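Local coordinates for Cbs-cp12 (Microcystis aeruginosa PCC 7806, PDB 5NMU), which fuses a pair of CBS domains to a CP12 domain, assembles as a hexamer and probably takes part in the redox regulation of photosynthesis, at residues A106-I109 against L114-I117; V94-A99 against R135-D140; A144-A149 against E172-A177; K29-K32 against G38-V41. All coordinates share one frame; numbering follows the deposited sequence.

Contact 1. Residues A106-I109 against L114-I117; sequences APVI and LLGI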
loop_
_atom_site.group_PDB
_atom_site.type_symbol
_atom_site.label_atom_id
_atom_site.label_comp_id
_atom_site.label_asym_id
_atom_site.label_seq_id
_atom_site.Cartn_x
_atom_site.Cartn_y
_atom_site.Cartn_z
ATOM N N ALA A 106 -12.664 16.065 0.554
ATOM C CA ALA A 106 -12.291 16.679 1.862
ATOM C C ALA A 106 -13.195 17.853 2.208
ATOM O O ALA A 106 -13.673 18.550 1.319
ATOM C CB ALA A 106 -10.838 17.107 1.869
ATOM N N PRO A 107 -13.476 18.050 3.499
ATOM C CA PRO A 107 -14.183 19.319 3.834
ATOM C C PRO A 107 -13.252 20.489 3.535
ATOM O O PRO A 107 -12.031 20.350 3.700
ATOM C CB PRO A 107 -14.409 19.229 5.345
ATOM C CG PRO A 107 -13.296 18.353 5.816
ATOM C CD PRO A 107 -13.092 17.301 4.711
ATOM N N VAL A 108 -13.845 21.575 3.062
ATOM C CA VAL A 108 -13.232 22.888 3.034
ATOM C C VAL A 108 -13.509 23.630 4.337
ATOM O O VAL A 108 -14.640 23.953 4.635
ATOM C CB VAL A 108 -13.658 23.740 1.846
ATOM C CG1 VAL A 108 -12.966 25.134 1.903
ATOM C CG2 VAL A 108 -13.300 23.037 0.548
ATOM N N ILE A 109 -12.424 23.892 5.071
ATOM C CA ILE A 109 -12.445 24.456 6.395
ATOM C C ILE A 109 -11.563 25.736 6.514
ATOM O O ILE A 109 -10.373 25.748 6.139
ATOM C CB ILE A 109 -11.892 23.442 7.418
ATOM C CG1 ILE A 109 -12.626 22.099 7.351
ATOM C CG2 ILE A 109 -12.022 23.998 8.822
ATOM C CD1 ILE A 109 -14.099 22.224 7.504
ATOM N N LEU A 114 -16.745 25.315 8.764
ATOM C CA LEU A 114 -16.967 24.478 7.594
ATOM C C LEU A 114 -17.521 25.374 6.516
ATOM O O LEU A 114 -18.401 26.153 6.793
ATOM C CB LEU A 114 -17.960 23.352 7.939
ATOM C CG LEU A 114 -18.430 22.428 6.792
ATOM C CD1 LEU A 114 -17.242 21.674 6.229
ATOM C CD2 LEU A 114 -19.494 21.451 7.249
ATOM N N LEU A 115 -16.950 25.328 5.319
ATOM C CA LEU A 115 -17.422 26.171 4.189
ATOM C C LEU A 115 -18.019 25.380 3.026
ATOM O O LEU A 115 -18.769 25.917 2.242
ATOM C CB LEU A 115 -16.267 27.018 3.633
ATOM C CG LEU A 115 -15.649 28.074 4.522
ATOM C CD1 LEU A 115 -14.462 28.707 3.806
ATOM C CD2 LEU A 115 -16.690 29.140 4.869
ATOM N N GLY A 116 -17.625 24.126 2.883
ATOM C CA GLY A 116 -17.944 23.378 1.695
ATOM C C GLY A 116 -17.246 22.034 1.737
ATOM O O GLY A 116 -16.638 21.651 2.765
ATOM N N ILE A 117 -17.336 21.317 0.618
ATOM C CA ILE A 117 -16.705 20.030 0.451
ATOM C C ILE A 117 -16.107 20.040 -0.963
ATOM O O ILE A 117 -16.715 20.533 -1.908
ATOM C CB ILE A 117 -17.714 18.897 0.710
ATOM C CG1 ILE A 117 -17.040 17.531 0.743
ATOM C CG2 ILE A 117 -18.861 18.906 -0.312
ATOM C CD1 ILE A 117 -17.982 16.431 1.284
#
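Above the flat carbonyl group of Gly116 sits the backbone N of Val108, 52° out of the carbonyl plane, and it bonds to Gly116 O at 2.8 Å. The CA of Pro107 also approaches Gly116 O, in a CA-H...O contact. The Val108 carbonyl is met quite differently. The backbone N of Leu115 reaches Val108 O at 2.8 Å with a C=O...N angle of 166°, almost head-on. The backbone N of Gly116 points to the same oxygen, Val108 O, but that bond is weak at 3.5 Å. Leu115 and Gly116 thus both face Val108, which makes a classic beta bulge. Past the bulge Ile109 pairs with Leu114. The sheet has two faces here. Pro107, Ile109, Leu114 and Ile117 put their side chains on one, and Val108 on the other. On the first face Ile109 CD1 meets Leu114 CD1 at 3.4 Å, tighter than usual for two methyl groups. Leu114 CG lies anti to the backbone N (chi1 174°), which helps bring CD1 to Ile109 and Pro107. Leu114 CD1 also lies 3.8 Å from Pro107 CB. On the Val108 side, Val108 CG1 touches Leu115 CB loosely, at 4.2 Å. Ile40 of strand 38-41 packs on Pro107, Leu114 and Ile117, so the first face looks toward the other CBS motif. Met11 lies on Val108. This is the antiparallel hairpin of the second CBS motif, with the face of Pro107, Leu114 and Ile117 turned to the first, as in the paired CBS motifs of a Bateman module.

Contact 2. Residues V94-A99 against R135-D140; sequences VARLFA and RLFIED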
loop_
_atom_site.group_PDB
_atom_site.type_symbol
_atom_site.label_atom_id
_atom_site.label_comp_id
_atom_site.label_asym_id
_atom_site.label_seq_id
_atom_site.Cartn_x
_atom_site.Cartn_y
_atom_site.Cartn_z
ATOM N N VAL A 94 -4.644 21.277 -4.244
ATOM C CA VAL A 94 -5.665 20.401 -3.716
ATOM C C VAL A 94 -5.506 19.023 -4.426
ATOM O O VAL A 94 -5.690 17.964 -3.788
ATOM C CB VAL A 94 -7.098 20.896 -4.000
ATOM C CG1 VAL A 94 -8.145 19.873 -3.517
ATOM C CG2 VAL A 94 -7.363 22.242 -3.351
ATOM N N ALA A 95 -5.207 19.067 -5.728
ATOM C CA ALA A 95 -4.992 17.841 -6.546
ATOM C C ALA A 95 -3.848 17.052 -5.958
ATOM O O ALA A 95 -3.946 15.865 -5.765
ATOM C CB ALA A 95 -4.677 18.196 -7.992
ATOM N N ARG A 96 -2.775 17.756 -5.623
ATOM C CA ARG A 96 -1.569 17.106 -5.113
ATOM C C ARG A 96 -1.780 16.530 -3.732
ATOM O O ARG A 96 -1.328 15.405 -3.499
ATOM C CB ARG A 96 -0.402 18.063 -5.100
ATOM C CG ARG A 96 0.891 17.409 -4.674
ATOM C CD ARG A 96 1.999 18.351 -4.915
ATOM N NE ARG A 96 3.269 17.663 -4.689
ATOM C CZ ARG A 96 3.952 16.960 -5.599
ATOM N NH1 ARG A 96 3.506 16.804 -6.856
ATOM N NH2 ARG A 96 5.112 16.419 -5.223
ATOM N N LEU A 97 -2.440 17.291 -2.834
ATOM C CA LEU A 97 -2.823 16.761 -1.527
ATOM C C LEU A 97 -3.582 15.421 -1.654
ATOM O O LEU A 97 -3.325 14.454 -0.899
ATOM C CB LEU A 97 -3.743 17.767 -0.787
ATOM C CG LEU A 97 -4.206 17.436 0.632
ATOM C CD1 LEU A 97 -3.057 17.235 1.589
ATOM C CD2 LEU A 97 -5.159 18.469 1.202
ATOM N N PHE A 98 -4.590 15.427 -2.530
ATOM C CA PHE A 98 -5.475 14.271 -2.696
ATOM C C PHE A 98 -4.650 13.080 -3.206
ATOM O O PHE A 98 -4.792 11.987 -2.679
ATOM C CB PHE A 98 -6.634 14.578 -3.619
ATOM C CG PHE A 98 -7.736 15.412 -3.009
ATOM C CD1 PHE A 98 -7.673 15.919 -1.708
ATOM C CD2 PHE A 98 -8.832 15.717 -3.778
ATOM C CE1 PHE A 98 -8.721 16.688 -1.190
ATOM C CE2 PHE A 98 -9.881 16.468 -3.287
ATOM C CZ PHE A 98 -9.825 16.971 -1.993
ATOM N N ALA A 99 -3.761 13.323 -4.172
ATOM C CA ALA A 99 -2.875 12.274 -4.701
ATOM C C ALA A 99 -1.959 11.701 -3.628
ATOM O O ALA A 99 -1.841 10.497 -3.521
ATOM C CB ALA A 99 -2.058 12.789 -5.883
ATOM N N ARG A 135 2.996 23.948 -13.273
ATOM C CA ARG A 135 4.158 23.125 -12.932
ATOM C C ARG A 135 4.460 23.305 -11.433
ATOM O O ARG A 135 4.721 24.438 -10.965
ATOM C CB ARG A 135 5.328 23.567 -13.789
ATOM C CG ARG A 135 6.655 22.912 -13.465
ATOM C CD ARG A 135 7.729 23.373 -14.448
ATOM N NE ARG A 135 8.918 22.536 -14.322
ATOM C CZ ARG A 135 9.903 22.433 -15.210
ATOM N NH1 ARG A 135 9.911 23.128 -16.356
ATOM N NH2 ARG A 135 10.903 21.595 -14.938
ATOM N N LEU A 136 4.343 22.218 -10.677
ATOM C CA LEU A 136 4.418 22.292 -9.223
ATOM C C LEU A 136 5.823 22.749 -8.769
ATOM O O LEU A 136 6.864 22.397 -9.362
ATOM C CB LEU A 136 4.013 20.956 -8.536
ATOM C CG LEU A 136 2.547 20.713 -8.107
ATOM C CD1 LEU A 136 2.192 21.429 -6.811
ATOM C CD2 LEU A 136 1.525 21.080 -9.183
ATOM N N PHE A 137 5.799 23.618 -7.769
ATOM C CA PHE A 137 6.993 24.165 -7.149
ATOM C C PHE A 137 7.915 24.878 -8.122
ATOM O O PHE A 137 9.126 24.863 -7.935
ATOM C CB PHE A 137 7.764 23.049 -6.431
ATOM C CG PHE A 137 6.898 22.110 -5.639
ATOM C CD1 PHE A 137 5.858 22.587 -4.850
ATOM C CD2 PHE A 137 7.165 20.755 -5.634
ATOM C CE1 PHE A 137 5.088 21.738 -4.110
ATOM C CE2 PHE A 137 6.393 19.891 -4.886
ATOM C CZ PHE A 137 5.368 20.381 -4.112
ATOM N N ILE A 138 7.353 25.462 -9.193
ATOM C CA ILE A 138 8.181 26.059 -10.235
ATOM C C ILE A 138 8.979 27.238 -9.720
ATOM O O ILE A 138 10.092 27.481 -10.216
ATOM C CB ILE A 138 7.374 26.437 -11.484
ATOM C CG1 ILE A 138 8.341 26.627 -12.664
ATOM C CG2 ILE A 138 6.443 27.648 -11.237
ATOM C CD1 ILE A 138 7.712 27.041 -13.969
ATOM N N GLU A 139 8.472 27.940 -8.703
ATOM C CA GLU A 139 9.250 29.017 -8.062
ATOM C C GLU A 139 10.482 28.518 -7.283
ATOM O O GLU A 139 11.489 29.224 -7.239
ATOM C CB GLU A 139 8.383 29.953 -7.187
ATOM C CG GLU A 139 7.430 30.862 -7.978
ATOM C CD GLU A 139 8.117 31.839 -9.007
ATOM O OE1 GLU A 139 9.196 32.427 -8.731
ATOM O OE2 GLU A 139 7.551 32.056 -10.115
ATOM N N ASP A 140 10.388 27.338 -6.666
ATOM C CA ASP A 140 11.535 26.720 -6.015
ATOM C C ASP A 140 12.558 26.327 -7.101
ATOM O O ASP A 140 13.763 26.538 -6.901
ATOM C CB ASP A 140 11.128 25.518 -5.151
ATOM C CG ASP A 140 10.132 25.892 -4.036
ATOM O OD1 ASP A 140 10.300 26.890 -3.334
ATOM O OD2 ASP A 140 9.125 25.202 -3.872
#
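Arg96 sends its CG anti to the backbone N (chi1 -176°) and stays extended as far as NE, which carries it straight out from helix 91-101 to Leu136 and Phe137. Phe137 turns its CG anti to its own carbonyl carbon (chi1 -43°), and its ring swings back toward the arginine. The meeting joins a CBS-domain helix to the type II beta turn from Arg135 to Ile138, which leads into the first CP12 helix, 138-156. Leu136 and Phe137 are the two central residues of that turn. Arg96 CD lies 3.6 Å from Leu136 CD1, and the two side chains run past each other in opposite directions. Farther out, Arg96 NE comes within 3.5 Å of Phe137 CZ. Phe137 CE2 sits over one face of the guanidinium group, 3.7 Å from Arg96 NH2. The two planes are 79° apart, so the groups are not stacked. Other subunits close in on this junction. Arg96 NH1 makes a weak hydrogen bond to Ala64 O of the second subunit, and Lys80 and Met78 of the third subunit pack on Arg96 and Phe137. An alanine in place of Arg96 would probably leave the Leu136 and Phe137 side chains with no partner from this helix segment, and Ala64 O of the second subunit without this donor. The turn also packs on itself: Leu136 CB stands over the centre of the Phe137 ring, 4.2 Å above its plane.

Contact 3. Residues A144-A149 against E172-A177; sequences AAREDA and ELQAEA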
loop_
_atom_site.group_PDB
_atom_site.type_symbol
_atom_site.label_atom_id
_atom_site.label_comp_id
_atom_site.label_asym_id
_atom_site.label_seq_id
_atom_site.Cartn_x
_atom_site.Cartn_y
_atom_site.Cartn_z
ATOM N N ALA A 144 16.252 27.762 -7.265
ATOM C CA ALA A 144 17.415 26.860 -7.331
ATOM C C ALA A 144 18.298 27.050 -8.575
ATOM O O ALA A 144 19.546 26.977 -8.515
ATOM C CB ALA A 144 16.996 25.358 -7.173
ATOM N N ALA A 145 17.651 27.274 -9.696
ATOM C CA ALA A 145 18.362 27.385 -10.927
ATOM C C ALA A 145 19.177 28.715 -11.004
ATOM O O ALA A 145 20.242 28.775 -11.629
ATOM C CB ALA A 145 17.392 27.294 -12.072
ATOM N N ARG A 146 18.662 29.749 -10.360
ATOM C CA ARG A 146 19.369 31.013 -10.223
ATOM C C ARG A 146 20.620 30.887 -9.334
ATOM O O ARG A 146 21.710 31.400 -9.708
ATOM C CB ARG A 146 18.444 32.122 -9.689
ATOM C CG ARG A 146 17.346 32.576 -10.670
ATOM C CD ARG A 146 16.379 33.584 -10.047
ATOM N NE ARG A 146 17.163 34.762 -9.828
ATOM C CZ ARG A 146 17.351 35.747 -10.723
ATOM N NH1 ARG A 146 16.741 35.755 -11.916
ATOM N NH2 ARG A 146 18.155 36.736 -10.404
ATOM N N GLU A 147 20.497 30.191 -8.200
ATOM C CA GLU A 147 21.687 29.853 -7.411
ATOM C C GLU A 147 22.693 29.050 -8.199
ATOM O O GLU A 147 23.863 29.341 -8.108
ATOM C CB GLU A 147 21.355 29.116 -6.122
ATOM C CG GLU A 147 20.596 29.989 -5.154
ATOM C CD GLU A 147 20.349 29.328 -3.816
ATOM O OE1 GLU A 147 21.047 28.355 -3.488
ATOM O OE2 GLU A 147 19.427 29.772 -3.102
ATOM N N ASP A 148 22.254 28.051 -8.970
ATOM C CA ASP A 148 23.191 27.284 -9.825
ATOM C C ASP A 148 23.879 28.185 -10.804
ATOM O O ASP A 148 25.069 28.019 -11.046
ATOM C CB ASP A 148 22.516 26.202 -10.652
ATOM C CG ASP A 148 21.986 25.030 -9.808
ATOM O OD1 ASP A 148 22.458 24.788 -8.693
ATOM O OD2 ASP A 148 21.025 24.355 -10.247
ATOM N N ALA A 149 23.125 29.110 -11.406
ATOM C CA ALA A 149 23.687 29.954 -12.445
ATOM C C ALA A 149 24.740 30.874 -11.846
ATOM O O ALA A 149 25.831 31.051 -12.411
ATOM C CB ALA A 149 22.605 30.786 -13.119
ATOM N N GLU A 172 14.083 29.865 -19.354
ATOM C CA GLU A 172 13.033 28.928 -19.771
ATOM C C GLU A 172 12.026 28.712 -18.667
ATOM O O GLU A 172 10.823 28.841 -18.903
ATOM C CB GLU A 172 13.643 27.590 -20.244
ATOM C CG GLU A 172 14.462 27.710 -21.553
ATOM C CD GLU A 172 13.592 28.148 -22.734
ATOM O OE1 GLU A 172 12.624 27.400 -23.033
ATOM O OE2 GLU A 172 13.837 29.246 -23.335
ATOM N N LEU A 173 12.510 28.451 -17.448
ATOM C CA LEU A 173 11.614 28.276 -16.299
ATOM C C LEU A 173 10.808 29.560 -16.065
ATOM O O LEU A 173 9.622 29.465 -15.800
ATOM C CB LEU A 173 12.344 27.850 -15.021
ATOM C CG LEU A 173 13.072 26.483 -15.048
ATOM C CD1 LEU A 173 14.043 26.376 -13.894
ATOM C CD2 LEU A 173 12.117 25.289 -15.002
ATOM N N GLN A 174 11.432 30.741 -16.204
ATOM C CA GLN A 174 10.720 32.023 -16.006
ATOM C C GLN A 174 9.642 32.311 -17.079
ATOM O O GLN A 174 8.594 32.860 -16.746
ATOM C CB GLN A 174 11.703 33.218 -15.858
ATOM C CG GLN A 174 11.992 33.634 -14.395
ATOM C CD GLN A 174 13.337 34.338 -14.153
ATOM O OE1 GLN A 174 14.075 34.710 -15.092
ATOM N NE2 GLN A 174 13.667 34.529 -12.870
ATOM N N ALA A 175 9.891 31.917 -18.334
ATOM C CA ALA A 175 8.927 32.091 -19.445
ATOM C C ALA A 175 7.659 31.320 -19.185
ATOM O O ALA A 175 6.541 31.830 -19.354
ATOM C CB ALA A 175 9.547 31.625 -20.759
ATOM N N GLU A 176 7.862 30.088 -18.741
ATOM C CA GLU A 176 6.787 29.174 -18.411
ATOM C C GLU A 176 5.897 29.737 -17.276
ATOM O O GLU A 176 4.680 29.845 -17.446
ATOM C CB GLU A 176 7.391 27.818 -18.027
ATOM C CG GLU A 176 6.438 26.639 -18.144
ATOM C CD GLU A 176 7.048 25.349 -17.622
ATOM O OE1 GLU A 176 8.303 25.247 -17.541
ATOM O OE2 GLU A 176 6.256 24.442 -17.280
ATOM N N ALA A 177 6.512 30.147 -16.160
ATOM C CA ALA A 177 5.771 30.703 -15.004
ATOM C C ALA A 177 4.906 31.920 -15.282
ATOM O O ALA A 177 3.844 32.024 -14.701
ATOM C CB ALA A 177 6.702 31.064 -13.875
#
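Ala145 O takes the backbone N of Ala149 at 2.9 Å, a bond within helix 138-156, while the CB of Ala145 touches Leu173 on the facing helix. The two helices, 138-156 and 161-178, form the helical hairpin of the CP12 domain. The disulfide Cys153-Cys163 ties them together near their connecting turn, and this contact lies toward the other end. Ala145 CB and Leu173 CD1 are 3.9 Å apart, an apolar touch on the buried side of the interface. Leu173 CG lies anti to its carbonyl carbon (chi1 -63°), and from there CD1 reaches across to the small alanine. One residue further along each helix the chemistry changes. Arg146 bends at chi3 (67°) and Gln174 runs out to meet it, the side chains crossing at about a right angle. Gln174 NE2 stands at the edge of the Arg146 guanidinium, near its plane, and the amide plane is turned 37° from it. Arg146 NH1 and Gln174 NE2 are 3.4 Å apart, but both are donors, so as modelled this is a contact and not a bond. The pair lies at the margin of the interface. Trp167 and Val170 also pack on Arg146, so its side chain has apolar support from helix 161-178. Arg73 of the third subunit forms a salt bridge with Asp148 OD1 and packs on Ala144, joining the hairpin to the hexamer. Back at the polar pair, Arg146 CD comes to 4.0 Å from Gln174 NE2.

Contact 4. Residues K29-K32 against G38-V41; sequences KLMK and GLIV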
loop_
_atom_site.group_PDB
_atom_site.type_symbol
_atom_site.label_atom_id
_atom_site.label_comp_id
_atom_site.label_asym_id
_atom_site.label_seq_id
_atom_site.Cartn_x
_atom_site.Cartn_y
_atom_site.Cartn_z
ATOM N N LYS A 29 -29.445 7.407 3.440
ATOM C CA LYS A 29 -30.659 8.055 3.031
ATOM C C LYS A 29 -30.412 9.526 2.693
ATOM O O LYS A 29 -30.935 10.054 1.724
ATOM C CB LYS A 29 -31.694 7.944 4.151
ATOM C CG LYS A 29 -32.888 8.884 3.981
ATOM C CD LYS A 29 -34.146 8.368 4.680
ATOM C CE LYS A 29 -33.867 8.101 6.147
ATOM N NZ LYS A 29 -35.133 8.049 6.928
ATOM N N LEU A 30 -29.650 10.183 3.547
ATOM C CA LEU A 30 -29.248 11.560 3.313
ATOM C C LEU A 30 -28.475 11.662 1.989
ATOM O O LEU A 30 -28.759 12.532 1.154
ATOM C CB LEU A 30 -28.450 12.085 4.518
ATOM C CG LEU A 30 -28.226 13.587 4.642
ATOM C CD1 LEU A 30 -29.527 14.387 4.787
ATOM C CD2 LEU A 30 -27.304 13.889 5.842
ATOM N N MET A 31 -27.555 10.725 1.769
ATOM C CA MET A 31 -26.724 10.779 0.577
ATOM C C MET A 31 -27.509 10.557 -0.693
ATOM O O MET A 31 -27.244 11.210 -1.683
ATOM C CB MET A 31 -25.549 9.824 0.694
ATOM C CG MET A 31 -24.543 10.294 1.743
ATOM S SD MET A 31 -23.480 8.992 2.318
ATOM C CE MET A 31 -21.976 9.359 1.414
ATOM N N LYS A 32 -28.453 9.618 -0.674
ATOM C CA LYS A 32 -29.312 9.400 -1.833
ATOM C C LYS A 32 -30.243 10.583 -2.140
ATOM O O LYS A 32 -30.418 10.976 -3.285
ATOM C CB LYS A 32 -30.201 8.196 -1.621
ATOM C CG LYS A 32 -29.423 6.921 -1.520
ATOM C CD LYS A 32 -30.374 5.785 -1.196
ATOM C CE LYS A 32 -31.368 5.578 -2.328
ATOM N NZ LYS A 32 -31.811 4.181 -2.280
ATOM N N GLY A 38 -20.027 12.397 -0.182
ATOM C CA GLY A 38 -19.370 12.545 1.104
ATOM C C GLY A 38 -20.229 13.362 2.046
ATOM O O GLY A 38 -20.912 14.264 1.605
ATOM N N LEU A 39 -20.262 12.981 3.318
ATOM C CA LEU A 39 -20.883 13.769 4.361
ATOM C C LEU A 39 -19.835 14.122 5.388
ATOM O O LEU A 39 -19.016 13.283 5.815
ATOM C CB LEU A 39 -21.954 12.981 5.106
ATOM C CG LEU A 39 -23.136 12.525 4.364
ATOM C CD1 LEU A 39 -23.944 11.552 5.261
ATOM C CD2 LEU A 39 -23.951 13.744 3.938
ATOM N N ILE A 40 -19.894 15.368 5.841
ATOM C CA ILE A 40 -18.961 15.819 6.853
ATOM C C ILE A 40 -19.556 15.492 8.222
ATOM O O ILE A 40 -20.746 15.724 8.478
ATOM C CB ILE A 40 -18.723 17.320 6.734
ATOM C CG1 ILE A 40 -18.225 17.706 5.350
ATOM C CG2 ILE A 40 -17.809 17.772 7.847
ATOM C CD1 ILE A 40 -17.043 16.918 4.864
ATOM N N VAL A 41 -18.728 14.977 9.112
ATOM C CA VAL A 41 -19.167 14.629 10.447
ATOM C C VAL A 41 -18.980 15.836 11.406
ATOM O O VAL A 41 -17.850 16.396 11.566
ATOM C CB VAL A 41 -18.377 13.459 10.982
ATOM C CG1 VAL A 41 -18.682 13.228 12.473
ATOM C CG2 VAL A 41 -18.675 12.198 10.138
#
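Leu39 fits against two residues of the helix, Met31 and Leu30, and all of these touches are apolar. Met31 CG lies 3.7 Å from Leu39 CG and 3.8 Å from Leu39 CD1. Met31 SD is 3.9 Å from Leu39 CD1, so the methionine runs obliquely across one flank of the leucine. Leu39 CD2 is shared: Leu30 CD2 reaches it at 3.9 Å and Met31 CG lies close by. The methionine chain bends at chi3 (102°), about the CG-SD bond, and Met31 CE comes to 3.9 Å from Gly38 N. Gly38 has no side chain, and the methyl lies near its backbone. Met31 CG stands anti to the carbonyl carbon (chi1 -69°), which sets the chain toward the strand. The next shell holds these groups in place. Leu39 is bonded through its backbone to Val53 of the neighbouring strand and also packs on the Val53 side chain. Val16 lies against Leu30. Leu124 of the second subunit packs on Met31, so the methionine also lies at a subunit boundary. An alanine at Met31 is likely to open a gap beside Leu39 CG and CD1 and to leave Leu124 of the second subunit with less to pack on. Helix 24-34 here covers one side of strand 38-41, while Ile40 meets Leu114 and Ile117 of the second CBS motif. This is the beta-alpha-beta unit of the first CBS motif, strand 17-18, helix 24-34 and strand 38-41, the two strands being parallel.

In the fold
Contacts 1 and 4 are buried, contact 4 in the first CBS motif and contact 1 in the second, and they meet directly where Ile40 packs on Pro107, Leu114 and Ile117. Contact 1 is a backbone-bonded strand pair, while contact 4 packs a helix on a strand mostly through apolar side chains, with a methionine methyl against a glycine backbone. Contacts 2 and 3 are only partly buried, and in both an arginine side chain does part of the touching. They share helix 138-156 and are joined by the salt bridge of Arg135 to Glu176. Contact 2 links the CBS and CP12 parts, and its Phe98 touches Ala106 of contact 1. Contact 3 lies far out, its centre about 46 Å from that of contact 4.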